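Long-range contacts in ABC-type transport auxiliary lipoprotein component domain-containing protein (PDB 2IQI), which probably serves as the auxiliary lipoprotein component of an ABC-type transport system, although its exact function has not been established: residues A[103-108]-A[126-131]; A[10-15]-A[64-69]; A[28-33]-A[176-181]; A[122-127]-A[164-169]. All blocks are in the same frame, centred on the assembly; numbering follows the deposited sequence.

Contacts 1 and 4 lie nearest the centre of the chain and share strand 121-132. Contact 1 joins that strand to strand 101-110 by backbone hydrogen bonds. Contact 4 packs it on helix 155-185 with no hydrogen bond across. Contact 3 uses the same helix about 20 Å from contact 4, centre to centre, and is also buried. There a tryptophan of segment 28-33 meets helix backbone. L33 of contact 3 probably bonds to L103 of contact 1, so the two are neighbours in one sheet. Contact 2 stands apart as a short parallel pair, more exposed, on the opposite side of the chain's centre from contacts 1 and 3.

Contact 1. Residues A[103-108]-A[126-131]; sequences LAIDVR and LNAKLL
A104 and K129 hold each other by two backbone hydrogen bonds, and D106 and N127 do the same further along. A104 N lies 2.9 Å from K129 O, and the return bond runs from K129 N to A104 O. In the second pair N127 N lies 2.7 Å from D106 O, and D106 N gives to N127 O. All four bonds are close to straight. The strands run antiparallel at 164°.

The non-hydrogen-bonded pairs L103 with L130, I105 with A128 and V107 with L126 put their side chains on the packed face. I105 CG2 touches L126 CD1 at 3.8 Å. L103 has CG anti to the backbone N (chi1 175°), and its CD1 reaches A128 CB at 3.9 Å. L126 CB rests against V107 CA. This face is buried under helix 69-82, through L73, V77 and F81, and under helix 155-185, through V169, L173 and W176.

The face with A104, D106, N127 and K129 is looser and more open to solvent. R108 stretches over to N127, and its NH2 comes to 4.0 Å from N127 CB. The guanidinium and amide planes are only 6° apart, yet no hydrogen bond joins them. R108 makes its salt bridge with E125 instead, and N127 ND2 bonds to T143. D106 OD1 is held by S38. K129 bends at its end to make a weak bond to N127 OD1.

Such a pair, apolar toward the helices and polar outside, is characteristic of a mixed sheet with helices packed on one face, as in a two-layer alpha/beta fold.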
loop_
_atom_site.group_PDB
_atom_site.type_symbol
_atom_site.label_atom_id
_atom_site.label_comp_id
_atom_site.label_asym_id
_atom_site.label_seq_id
_atom_site.Cartn_x
_atom_site.Cartn_y
_atom_site.Cartn_z
ATOM N N LEU A 103 10.346 -1.987 7.786
ATOM C CA LEU A 103 9.578 -1.200 6.788
ATOM C C LEU A 103 8.392 -0.532 7.439
ATOM O O LEU A 103 7.425 -1.214 7.833
ATOM C CB LEU A 103 9.083 -2.079 5.651
ATOM C CG LEU A 103 8.181 -1.440 4.604
ATOM C CD1 LEU A 103 8.854 -0.319 3.869
ATOM C CD2 LEU A 103 7.737 -2.500 3.629
ATOM N N ALA A 104 8.464 0.798 7.540
ATOM C CA ALA A 104 7.370 1.583 8.110
ATOM C C ALA A 104 6.622 2.459 7.072
ATOM O O ALA A 104 7.212 3.323 6.414
ATOM C CB ALA A 104 7.888 2.436 9.255
ATOM N N ILE A 105 5.316 2.249 6.962
ATOM C CA ILE A 105 4.491 2.950 5.998
ATOM C C ILE A 105 3.541 3.925 6.678
ATOM O O ILE A 105 2.860 3.581 7.603
ATOM C CB ILE A 105 3.698 1.954 5.138
ATOM C CG1 ILE A 105 4.638 1.008 4.402
ATOM C CG2 ILE A 105 2.922 2.669 4.072
ATOM C CD1 ILE A 105 3.928 -0.233 3.873
ATOM N N ASP A 106 3.518 5.167 6.226
ATOM C CA ASP A 106 2.511 6.120 6.671
ATOM C C ASP A 106 1.612 6.350 5.458
ATOM O O ASP A 106 2.122 6.692 4.380
ATOM C CB ASP A 106 3.166 7.403 7.120
ATOM C CG ASP A 106 2.199 8.359 7.777
ATOM O OD1 ASP A 106 1.470 7.934 8.725
ATOM O OD2 ASP A 106 2.186 9.559 7.358
ATOM N N VAL A 107 0.306 6.102 5.623
ATOM C CA VAL A 107 -0.686 6.241 4.542
ATOM C C VAL A 107 -1.332 7.635 4.573
ATOM O O VAL A 107 -1.858 8.051 5.619
ATOM C CB VAL A 107 -1.771 5.182 4.643
ATOM C CG1 VAL A 107 -2.824 5.404 3.582
ATOM C CG2 VAL A 107 -1.161 3.798 4.499
ATOM N N ARG A 108 -1.258 8.355 3.446
ATOM C CA ARG A 108 -1.659 9.770 3.395
ATOM C C ARG A 108 -3.030 9.943 2.768
ATOM O O ARG A 108 -3.849 10.718 3.250
ATOM C CB ARG A 108 -0.642 10.590 2.623
ATOM C CG ARG A 108 0.762 10.569 3.216
ATOM C CD ARG A 108 1.664 11.307 2.274
ATOM N NE ARG A 108 3.001 11.566 2.785
ATOM C CZ ARG A 108 3.952 12.221 2.095
ATOM N NH1 ARG A 108 3.692 12.669 0.861
ATOM N NH2 ARG A 108 5.163 12.460 2.641
ATOM N N LEU A 126 1.214 7.227 -0.094
ATOM C CA LEU A 126 1.868 6.767 1.136
ATOM C C LEU A 126 3.403 7.023 1.176
ATOM O O LEU A 126 4.044 7.216 0.116
ATOM C CB LEU A 126 1.533 5.310 1.416
ATOM C CG LEU A 126 1.983 4.288 0.360
ATOM C CD1 LEU A 126 3.475 3.925 0.539
ATOM C CD2 LEU A 126 1.054 3.003 0.247
ATOM N N ASN A 127 3.983 7.020 2.389
ATOM C CA ASN A 127 5.418 7.201 2.555
ATOM C C ASN A 127 6.033 6.030 3.314
ATOM O O ASN A 127 5.583 5.681 4.412
ATOM C CB ASN A 127 5.674 8.499 3.304
ATOM C CG ASN A 127 7.140 8.763 3.547
ATOM O OD1 ASN A 127 7.667 8.435 4.625
ATOM N ND2 ASN A 127 7.817 9.372 2.560
ATOM N N ALA A 128 7.051 5.412 2.731
ATOM C CA ALA A 128 7.759 4.317 3.383
ATOM C C ALA A 128 9.105 4.775 3.876
ATOM O O ALA A 128 9.841 5.455 3.173
ATOM C CB ALA A 128 7.962 3.155 2.414
ATOM N N LYS A 129 9.429 4.397 5.093
ATOM C CA LYS A 129 10.777 4.531 5.561
ATOM C C LYS A 129 11.279 3.123 5.712
ATOM O O LYS A 129 10.526 2.235 6.172
ATOM C CB LYS A 129 10.771 5.183 6.926
ATOM C CG LYS A 129 10.328 6.605 6.925
ATOM C CD LYS A 129 10.458 7.158 8.296
ATOM C CE LYS A 129 10.521 8.646 8.162
ATOM N NZ LYS A 129 9.310 9.288 7.574
ATOM N N LEU A 130 12.529 2.906 5.333
ATOM C CA LEU A 130 13.232 1.703 5.675
ATOM C C LEU A 130 14.278 2.070 6.725
ATOM O O LEU A 130 15.113 2.950 6.516
ATOM C CB LEU A 130 13.887 1.115 4.433
ATOM C CG LEU A 130 14.577 -0.222 4.676
ATOM C CD1 LEU A 130 13.517 -1.294 5.060
ATOM C CD2 LEU A 130 15.383 -0.658 3.492
ATOM N N LEU A 131 14.208 1.424 7.872
ATOM C CA LEU A 131 15.125 1.662 8.992
ATOM C C LEU A 131 15.996 0.449 9.213
ATOM O O LEU A 131 15.582 -0.690 8.956
ATOM C CB LEU A 131 14.344 1.934 10.266
ATOM C CG LEU A 131 13.581 3.256 10.272
ATOM C CD1 LEU A 131 12.549 3.309 11.395
ATOM C CD2 LEU A 131 14.589 4.427 10.427
#

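Contact 2. Residues A[10-15]-A[64-69]; sequences ATIYAP and GWAQPA
Strands 11-13 and 63-65 run parallel, I12 beside G64 and Y13 beside W65, joined by three backbone hydrogen bonds. G64 straddles I12: its N lies 2.9 Å from T11 O, while G64 O accepts Y13 N at 2.8 Å. Y13 in turn spans W65, because Y13 O takes A66 N at 3.0 Å. All three donors lie nearly along the axis of the accepting carbonyl.

W65 carries the packing on one side of the pair. Its CG stands beside the backbone N (chi1 -64°), and the six-membered part of the indole leans toward the other strand. W65 CZ3 touches Y13 CB at 3.9 Å. P15 crosses the indole at about a right angle, and its CG comes equally near CZ3. Y13 O lies in the ring plane at the edge of W65, as well as accepting A66 N. Beyond the two segments, F162 meets the W65 ring edge-to-face and M72 also packs on it. Y13 OH bonds to T155 OG1, so this side of the pair faces helix 155-185.

The other side is smaller and more exposed. The I12 CG2 methyl lies 3.7 Å from A66 N and also meets A66 CB. A14 CB and A66 CB touch at 4.0 Å. After A66 the chain leaves the pair and runs to P68, the N-cap of helix 69-82.

The chemistry implies a short attachment made mainly by backbone bonds. It ties the N-terminal strand 11-13 to strand 63-65. W65 and Y13 then fasten both strands to the helices.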
loop_
_atom_site.group_PDB
_atom_site.type_symbol
_atom_site.label_atom_id
_atom_site.label_comp_id
_atom_site.label_asym_id
_atom_site.label_seq_id
_atom_site.Cartn_x
_atom_site.Cartn_y
_atom_site.Cartn_z
ATOM N N ALA A 10 -25.193 -3.314 3.482
ATOM C CA ALA A 10 -23.850 -2.787 3.023
ATOM C C ALA A 10 -23.139 -3.841 2.166
ATOM O O ALA A 10 -22.942 -4.974 2.617
ATOM C CB ALA A 10 -22.964 -2.389 4.227
ATOM N N THR A 11 -22.779 -3.487 0.937
ATOM C CA THR A 11 -21.925 -4.355 0.168
ATOM C C THR A 11 -20.489 -4.318 0.757
ATOM O O THR A 11 -19.949 -3.240 1.100
ATOM C CB THR A 11 -21.913 -3.922 -1.274
ATOM O OG1 THR A 11 -23.238 -3.556 -1.655
ATOM C CG2 THR A 11 -21.412 -5.040 -2.186
ATOM N N ILE A 12 -19.883 -5.490 0.895
ATOM C CA ILE A 12 -18.520 -5.554 1.344
ATOM C C ILE A 12 -17.555 -5.893 0.167
ATOM O O ILE A 12 -17.619 -6.980 -0.427
ATOM C CB ILE A 12 -18.406 -6.544 2.536
ATOM C CG1 ILE A 12 -19.329 -6.109 3.690
ATOM C CG2 ILE A 12 -16.949 -6.796 2.977
ATOM C CD1 ILE A 12 -19.078 -4.689 4.263
ATOM N N TYR A 13 -16.655 -4.958 -0.153
ATOM C CA TYR A 13 -15.591 -5.204 -1.137
ATOM C C TYR A 13 -14.329 -5.847 -0.556
ATOM O O TYR A 13 -13.890 -5.517 0.542
ATOM C CB TYR A 13 -15.270 -3.906 -1.897
ATOM C CG TYR A 13 -16.477 -3.453 -2.669
ATOM C CD1 TYR A 13 -16.883 -4.139 -3.816
ATOM C CD2 TYR A 13 -17.252 -2.390 -2.229
ATOM C CE1 TYR A 13 -18.007 -3.749 -4.538
ATOM C CE2 TYR A 13 -18.416 -1.985 -2.945
ATOM C CZ TYR A 13 -18.768 -2.670 -4.102
ATOM O OH TYR A 13 -19.893 -2.332 -4.787
ATOM N N ALA A 14 -13.766 -6.793 -1.300
ATOM C CA ALA A 14 -12.516 -7.411 -0.909
ATOM C C ALA A 14 -11.668 -7.632 -2.129
ATOM O O ALA A 14 -11.856 -8.621 -2.869
ATOM C CB ALA A 14 -12.746 -8.715 -0.188
ATOM N N PRO A 15 -10.739 -6.701 -2.375
ATOM C CA PRO A 15 -9.797 -6.885 -3.448
ATOM C C PRO A 15 -8.832 -8.025 -3.191
ATOM O O PRO A 15 -8.571 -8.408 -2.052
ATOM C CB PRO A 15 -9.060 -5.544 -3.507
ATOM C CG PRO A 15 -9.994 -4.583 -2.863
ATOM C CD PRO A 15 -10.575 -5.397 -1.739
ATOM N N GLY A 64 -18.431 -0.879 1.909
ATOM C CA GLY A 64 -17.276 -0.835 2.811
ATOM C C GLY A 64 -16.239 -1.861 2.416
ATOM O O GLY A 64 -16.488 -2.697 1.539
ATOM N N TRP A 65 -15.092 -1.808 3.090
ATOM C CA TRP A 65 -13.970 -2.747 2.906
ATOM C C TRP A 65 -14.004 -3.936 3.923
ATOM O O TRP A 65 -14.265 -3.719 5.101
ATOM C CB TRP A 65 -12.660 -2.006 3.147
ATOM C CG TRP A 65 -12.268 -0.889 2.225
ATOM C CD1 TRP A 65 -11.920 0.377 2.593
ATOM C CD2 TRP A 65 -12.145 -0.937 0.799
ATOM N NE1 TRP A 65 -11.596 1.125 1.487
ATOM C CE2 TRP A 65 -11.733 0.342 0.373
ATOM C CE3 TRP A 65 -12.372 -1.927 -0.164
ATOM C CZ2 TRP A 65 -11.538 0.653 -0.968
ATOM C CZ3 TRP A 65 -12.162 -1.622 -1.494
ATOM C CH2 TRP A 65 -11.749 -0.342 -1.883
ATOM N N ALA A 66 -13.694 -5.161 3.481
ATOM C CA ALA A 66 -13.529 -6.316 4.379
ATOM C C ALA A 66 -12.576 -6.086 5.574
ATOM O O ALA A 66 -12.792 -6.597 6.678
ATOM C CB ALA A 66 -13.052 -7.518 3.587
ATOM N N GLN A 67 -11.498 -5.344 5.336
ATOM C CA GLN A 67 -10.530 -4.994 6.372
ATOM C C GLN A 67 -10.420 -3.487 6.327
ATOM O O GLN A 67 -10.693 -2.921 5.289
ATOM C CB GLN A 67 -9.141 -5.522 6.012
ATOM C CG GLN A 67 -8.902 -6.953 6.233
ATOM C CD GLN A 67 -7.617 -7.404 5.577
ATOM O OE1 GLN A 67 -7.467 -7.327 4.355
ATOM N NE2 GLN A 67 -6.687 -7.901 6.386
ATOM N N PRO A 68 -9.938 -2.844 7.417
ATOM C CA PRO A 68 -9.536 -1.446 7.271
ATOM C C PRO A 68 -8.390 -1.310 6.281
ATOM O O PRO A 68 -7.651 -2.273 6.040
ATOM C CB PRO A 68 -9.060 -1.068 8.666
ATOM C CG PRO A 68 -9.584 -2.117 9.571
ATOM C CD PRO A 68 -9.713 -3.356 8.786
ATOM N N ALA A 69 -8.248 -0.113 5.718
ATOM C CA ALA A 69 -7.399 0.122 4.556
ATOM C C ALA A 69 -5.917 -0.098 4.845
ATOM O O ALA A 69 -5.203 -0.694 4.040
ATOM C CB ALA A 69 -7.645 1.488 4.003
#

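Contact 3. Residues A[28-33]-A[176-181]; sequences VSWQLL and WTLITG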
loop_
_atom_site.group_PDB
_atom_site.type_symbol
_atom_site.label_atom_id
_atom_site.label_comp_id
_atom_site.label_asym_id
_atom_site.label_seq_id
_atom_site.Cartn_x
_atom_site.Cartn_y
_atom_site.Cartn_z
ATOM N N VAL A 28 17.724 -11.680 -1.394
ATOM C CA VAL A 28 18.468 -11.189 -0.241
ATOM C C VAL A 28 18.570 -12.241 0.863
ATOM O O VAL A 28 18.061 -13.351 0.719
ATOM C CB VAL A 28 17.890 -9.872 0.348
ATOM C CG1 VAL A 28 17.782 -8.777 -0.727
ATOM C CG2 VAL A 28 16.574 -10.128 1.034
ATOM N N SER A 29 19.235 -11.895 1.962
ATOM C CA SER A 29 19.273 -12.783 3.124
ATOM C C SER A 29 19.186 -12.029 4.473
ATOM O O SER A 29 19.306 -12.655 5.538
ATOM C CB SER A 29 20.524 -13.640 3.091
ATOM O OG SER A 29 21.599 -12.854 3.552
ATOM N N TRP A 30 18.997 -10.699 4.426
ATOM C CA TRP A 30 18.604 -9.962 5.626
ATOM C C TRP A 30 17.105 -10.236 5.929
ATOM O O TRP A 30 16.416 -10.989 5.185
ATOM C CB TRP A 30 18.949 -8.471 5.535
ATOM C CG TRP A 30 18.647 -7.869 4.206
ATOM C CD1 TRP A 30 19.481 -7.782 3.152
ATOM C CD2 TRP A 30 17.408 -7.288 3.785
ATOM N NE1 TRP A 30 18.857 -7.175 2.097
ATOM C CE2 TRP A 30 17.576 -6.870 2.456
ATOM C CE3 TRP A 30 16.162 -7.086 4.404
ATOM C CZ2 TRP A 30 16.551 -6.236 1.724
ATOM C CZ3 TRP A 30 15.133 -6.458 3.668
ATOM C CH2 TRP A 30 15.344 -6.036 2.348
ATOM N N GLN A 31 16.615 -9.672 7.036
ATOM C CA GLN A 31 15.330 -10.058 7.561
ATOM C C GLN A 31 14.526 -8.824 7.749
ATOM O O GLN A 31 15.076 -7.803 8.196
ATOM C CB GLN A 31 15.481 -10.786 8.878
ATOM C CG GLN A 31 16.191 -12.126 8.731
ATOM C CD GLN A 31 15.952 -13.078 9.908
ATOM O OE1 GLN A 31 16.125 -14.305 9.759
ATOM N NE2 GLN A 31 15.530 -12.526 11.074
ATOM N N LEU A 32 13.229 -8.921 7.402
ATOM C CA LEU A 32 12.374 -7.765 7.303
ATOM C C LEU A 32 11.203 -7.807 8.255
ATOM O O LEU A 32 10.420 -8.770 8.300
ATOM C CB LEU A 32 11.888 -7.555 5.858
ATOM C CG LEU A 32 11.052 -6.298 5.514
ATOM C CD1 LEU A 32 11.790 -4.988 5.790
ATOM C CD2 LEU A 32 10.579 -6.328 4.079
ATOM N N LEU A 33 11.082 -6.734 9.014
ATOM C CA LEU A 33 9.915 -6.547 9.838
ATOM C C LEU A 33 9.027 -5.495 9.155
ATOM O O LEU A 33 9.484 -4.359 8.941
ATOM C CB LEU A 33 10.289 -6.115 11.273
ATOM C CG LEU A 33 9.073 -5.538 12.022
ATOM C CD1 LEU A 33 8.126 -6.651 12.358
ATOM C CD2 LEU A 33 9.407 -4.710 13.268
ATOM N N TRP A 176 11.246 -1.644 -3.998
ATOM C CA TRP A 176 12.101 -0.572 -3.503
ATOM C C TRP A 176 12.691 -0.976 -2.183
ATOM O O TRP A 176 13.758 -0.501 -1.830
ATOM C CB TRP A 176 11.299 0.698 -3.362
ATOM C CG TRP A 176 11.962 1.779 -2.706
ATOM C CD1 TRP A 176 12.764 2.726 -3.284
ATOM C CD2 TRP A 176 11.866 2.112 -1.324
ATOM N NE1 TRP A 176 13.196 3.622 -2.326
ATOM C CE2 TRP A 176 12.666 3.255 -1.113
ATOM C CE3 TRP A 176 11.211 1.535 -0.226
ATOM C CZ2 TRP A 176 12.806 3.841 0.150
ATOM C CZ3 TRP A 176 11.360 2.126 1.040
ATOM C CH2 TRP A 176 12.139 3.263 1.210
ATOM N N THR A 177 11.982 -1.829 -1.448
ATOM C CA THR A 177 12.439 -2.305 -0.151
ATOM C C THR A 177 13.591 -3.278 -0.322
ATOM O O THR A 177 14.596 -3.175 0.365
ATOM C CB THR A 177 11.313 -3.006 0.624
ATOM O OG1 THR A 177 10.234 -2.091 0.755
ATOM C CG2 THR A 177 11.788 -3.412 2.035
ATOM N N LEU A 178 13.434 -4.212 -1.249
ATOM C CA LEU A 178 14.481 -5.159 -1.557
ATOM C C LEU A 178 15.704 -4.475 -2.105
ATOM O O LEU A 178 16.799 -4.817 -1.704
ATOM C CB LEU A 178 14.015 -6.195 -2.554
ATOM C CG LEU A 178 12.856 -7.029 -2.067
ATOM C CD1 LEU A 178 12.542 -7.938 -3.174
ATOM C CD2 LEU A 178 13.189 -7.796 -0.755
ATOM N N ILE A 179 15.540 -3.549 -3.048
ATOM C CA ILE A 179 16.709 -2.925 -3.680
ATOM C C ILE A 179 17.402 -1.994 -2.683
ATOM O O ILE A 179 18.625 -2.103 -2.481
ATOM C CB ILE A 179 16.343 -2.239 -5.017
ATOM C CG1 ILE A 179 16.088 -3.323 -6.055
ATOM C CG2 ILE A 179 17.421 -1.251 -5.486
ATOM C CD1 ILE A 179 15.424 -2.827 -7.289
ATOM N N THR A 180 16.637 -1.118 -2.036
ATOM C CA THR A 180 17.228 -0.199 -1.084
ATOM C C THR A 180 17.879 -0.972 0.079
ATOM O O THR A 180 19.015 -0.690 0.464
ATOM C CB THR A 180 16.208 0.815 -0.536
ATOM O OG1 THR A 180 15.481 1.432 -1.618
ATOM C CG2 THR A 180 16.923 1.867 0.256
ATOM N N GLY A 181 17.177 -1.972 0.597
ATOM C CA GLY A 181 17.714 -2.781 1.657
ATOM C C GLY A 181 19.053 -3.360 1.282
ATOM O O GLY A 181 20.018 -3.245 2.033
#
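W30, in segment 28-33, points its indole at the helical turn T177 to G181. CB already heads for the helix. CG sits between the backbone N and the carbonyl carbon (chi1 42°), and the ring reaches the helix with V28 CG2 over one face, 3.7 Å above the plane and offset toward the rim.

Along the pyrrole side, NE1 passes the carbonyl carbon of G181 and is hydrogen-bonded to Q182 OE1. CE2 faces the same carbon. CZ2 then comes to 3.6 Å from G181 CA; with no side chain on that glycine, the ring lies directly against backbone. L178 O meets the ring edge in plane, 3.7 Å from CZ2. CH2, at the tip, lies 3.6 Å from T177 O, which is already bonded to G181 N within the helix. L178 CD2 also touches CH2, at 4.2 Å.

Beside the indole, L32 crosses T177, and L32 CD2 approaches T177 CG2 at 3.8 Å. T177 OG1 is turned to L173 O of its own helix. Y101 meets the W30 ring edge-to-face, and F81 packs on L32, T177 and L178.

No hydrogen bond joins the two segments. Burial and shape hold this end of the helix to the sheet, while the one polar atom of the indole is satisfied by Q182, just beyond the turn.

Contact 4. Residues A[122-127]-A[164-169]; sequences ATIELN and QALTQV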
loop_
_atom_site.group_PDB
_atom_site.type_symbol
_atom_site.label_atom_id
_atom_site.label_comp_id
_atom_site.label_asym_id
_atom_site.label_seq_id
_atom_site.Cartn_x
_atom_site.Cartn_y
_atom_site.Cartn_z
ATOM N N ALA A 122 -9.142 5.780 -8.138
ATOM C CA ALA A 122 -8.741 5.176 -6.863
ATOM C C ALA A 122 -7.300 5.569 -6.607
ATOM O O ALA A 122 -6.441 5.293 -7.418
ATOM C CB ALA A 122 -8.876 3.689 -6.901
ATOM N N THR A 123 -7.069 6.219 -5.478
ATOM C CA THR A 123 -5.860 6.917 -5.209
ATOM C C THR A 123 -5.249 6.492 -3.877
ATOM O O THR A 123 -5.891 6.580 -2.816
ATOM C CB THR A 123 -6.147 8.430 -5.195
ATOM O OG1 THR A 123 -6.594 8.819 -6.497
ATOM C CG2 THR A 123 -4.904 9.255 -4.818
ATOM N N ILE A 124 -3.997 6.050 -3.932
ATOM C CA ILE A 124 -3.277 5.733 -2.743
ATOM C C ILE A 124 -2.047 6.570 -2.769
ATOM O O ILE A 124 -1.307 6.562 -3.742
ATOM C CB ILE A 124 -2.943 4.227 -2.655
ATOM C CG1 ILE A 124 -4.219 3.389 -2.747
ATOM C CG2 ILE A 124 -2.376 3.913 -1.328
ATOM C CD1 ILE A 124 -3.993 1.940 -2.726
ATOM N N GLU A 125 -1.843 7.342 -1.710
ATOM C CA GLU A 125 -0.590 8.026 -1.491
ATOM C C GLU A 125 -0.058 7.650 -0.124
ATOM O O GLU A 125 -0.799 7.731 0.877
ATOM C CB GLU A 125 -0.754 9.519 -1.633
ATOM C CG GLU A 125 0.415 10.317 -1.047
ATOM C CD GLU A 125 0.231 11.841 -1.196
ATOM O OE1 GLU A 125 -0.818 12.272 -1.775
ATOM O OE2 GLU A 125 1.146 12.603 -0.760
ATOM N N LEU A 126 1.214 7.227 -0.094
ATOM C CA LEU A 126 1.868 6.767 1.136
ATOM C C LEU A 126 3.403 7.023 1.176
ATOM O O LEU A 126 4.044 7.216 0.116
ATOM C CB LEU A 126 1.533 5.310 1.416
ATOM C CG LEU A 126 1.983 4.288 0.360
ATOM C CD1 LEU A 126 3.475 3.925 0.539
ATOM C CD2 LEU A 126 1.054 3.003 0.247
ATOM N N ASN A 127 3.983 7.020 2.389
ATOM C CA ASN A 127 5.418 7.201 2.555
ATOM C C ASN A 127 6.033 6.030 3.314
ATOM O O ASN A 127 5.583 5.681 4.412
ATOM C CB ASN A 127 5.674 8.499 3.304
ATOM C CG ASN A 127 7.140 8.763 3.547
ATOM O OD1 ASN A 127 7.667 8.435 4.625
ATOM N ND2 ASN A 127 7.817 9.372 2.560
ATOM N N GLN A 164 -6.394 -2.446 -8.564
ATOM C CA GLN A 164 -5.337 -2.061 -9.457
ATOM C C GLN A 164 -4.308 -1.134 -8.744
ATOM O O GLN A 164 -3.080 -1.354 -8.886
ATOM C CB GLN A 164 -5.925 -1.395 -10.690
ATOM C CG GLN A 164 -6.626 -2.294 -11.720
ATOM C CD GLN A 164 -7.637 -1.494 -12.571
ATOM O OE1 GLN A 164 -8.766 -1.921 -12.779
ATOM N NE2 GLN A 164 -7.241 -0.315 -13.021
ATOM N N ALA A 165 -4.786 -0.146 -7.966
ATOM C CA ALA A 165 -3.902 0.782 -7.252
ATOM C C ALA A 165 -3.127 0.077 -6.137
ATOM O O ALA A 165 -1.920 0.336 -5.918
ATOM C CB ALA A 165 -4.673 1.938 -6.684
ATOM N N LEU A 166 -3.820 -0.812 -5.431
ATOM C CA LEU A 166 -3.195 -1.590 -4.405
ATOM C C LEU A 166 -2.111 -2.413 -4.993
ATOM O O LEU A 166 -1.028 -2.461 -4.416
ATOM C CB LEU A 166 -4.177 -2.548 -3.746
ATOM C CG LEU A 166 -4.644 -2.065 -2.393
ATOM C CD1 LEU A 166 -6.044 -2.616 -2.093
ATOM C CD2 LEU A 166 -3.603 -2.442 -1.367
ATOM N N THR A 167 -2.404 -3.086 -6.113
ATOM C CA THR A 167 -1.450 -4.017 -6.703
ATOM C C THR A 167 -0.220 -3.231 -7.155
ATOM O O THR A 167 0.914 -3.602 -6.816
ATOM C CB THR A 167 -2.074 -4.834 -7.844
ATOM O OG1 THR A 167 -3.135 -5.630 -7.318
ATOM C CG2 THR A 167 -1.050 -5.765 -8.522
ATOM N N GLN A 168 -0.444 -2.115 -7.852
ATOM C CA GLN A 168 0.667 -1.283 -8.328
ATOM C C GLN A 168 1.531 -0.660 -7.208
ATOM O O GLN A 168 2.752 -0.735 -7.305
ATOM C CB GLN A 168 0.203 -0.242 -9.345
ATOM C CG GLN A 168 1.294 0.674 -9.802
ATOM C CD GLN A 168 0.821 1.791 -10.745
ATOM O OE1 GLN A 168 -0.202 1.675 -11.411
ATOM N NE2 GLN A 168 1.597 2.868 -10.816
ATOM N N VAL A 169 0.936 -0.089 -6.148
ATOM C CA VAL A 169 1.756 0.517 -5.074
ATOM C C VAL A 169 2.547 -0.540 -4.320
ATOM O O VAL A 169 3.705 -0.299 -3.995
ATOM C CB VAL A 169 0.979 1.529 -4.106
ATOM C CG1 VAL A 169 0.188 0.842 -3.005
ATOM C CG2 VAL A 169 1.932 2.535 -3.494
#
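L126 and V169 reach toward each other tip to tip, with L126 CD2 3.9 Å from V169 CG2. V169 has CG2 anti to its backbone N, and its CG1 stands on the more confined side between N and the carbonyl carbon (chi1 82°). Both methyls touch L126 CD2.

The other apolar contacts gather on I124. Its chain is extended (chi2 178°) and brings CD1 up to the helix. CD1 lies 4.0 Å from A165 CB and 4.1 Å from L166 CG. It meets V169 CG1 more loosely, at 4.3 Å. This is helix-on-sheet packing of an alpha/beta fold: every second residue of the strand, A122, I124 and L126, points at helix 155-185. The segment axes are 8.3 Å apart at closest and make an angle of 30°.

Backbone atoms join in without bonding across. A165 CB rests 3.9 Å from A122 O, and I124 CD1 also lies over the peptide between A165 and L166.

Charged and polar groups point elsewhere. E125, on the far face of the strand, makes a salt bridge with R109. On the helix, Q168 bonds to R148 and E172.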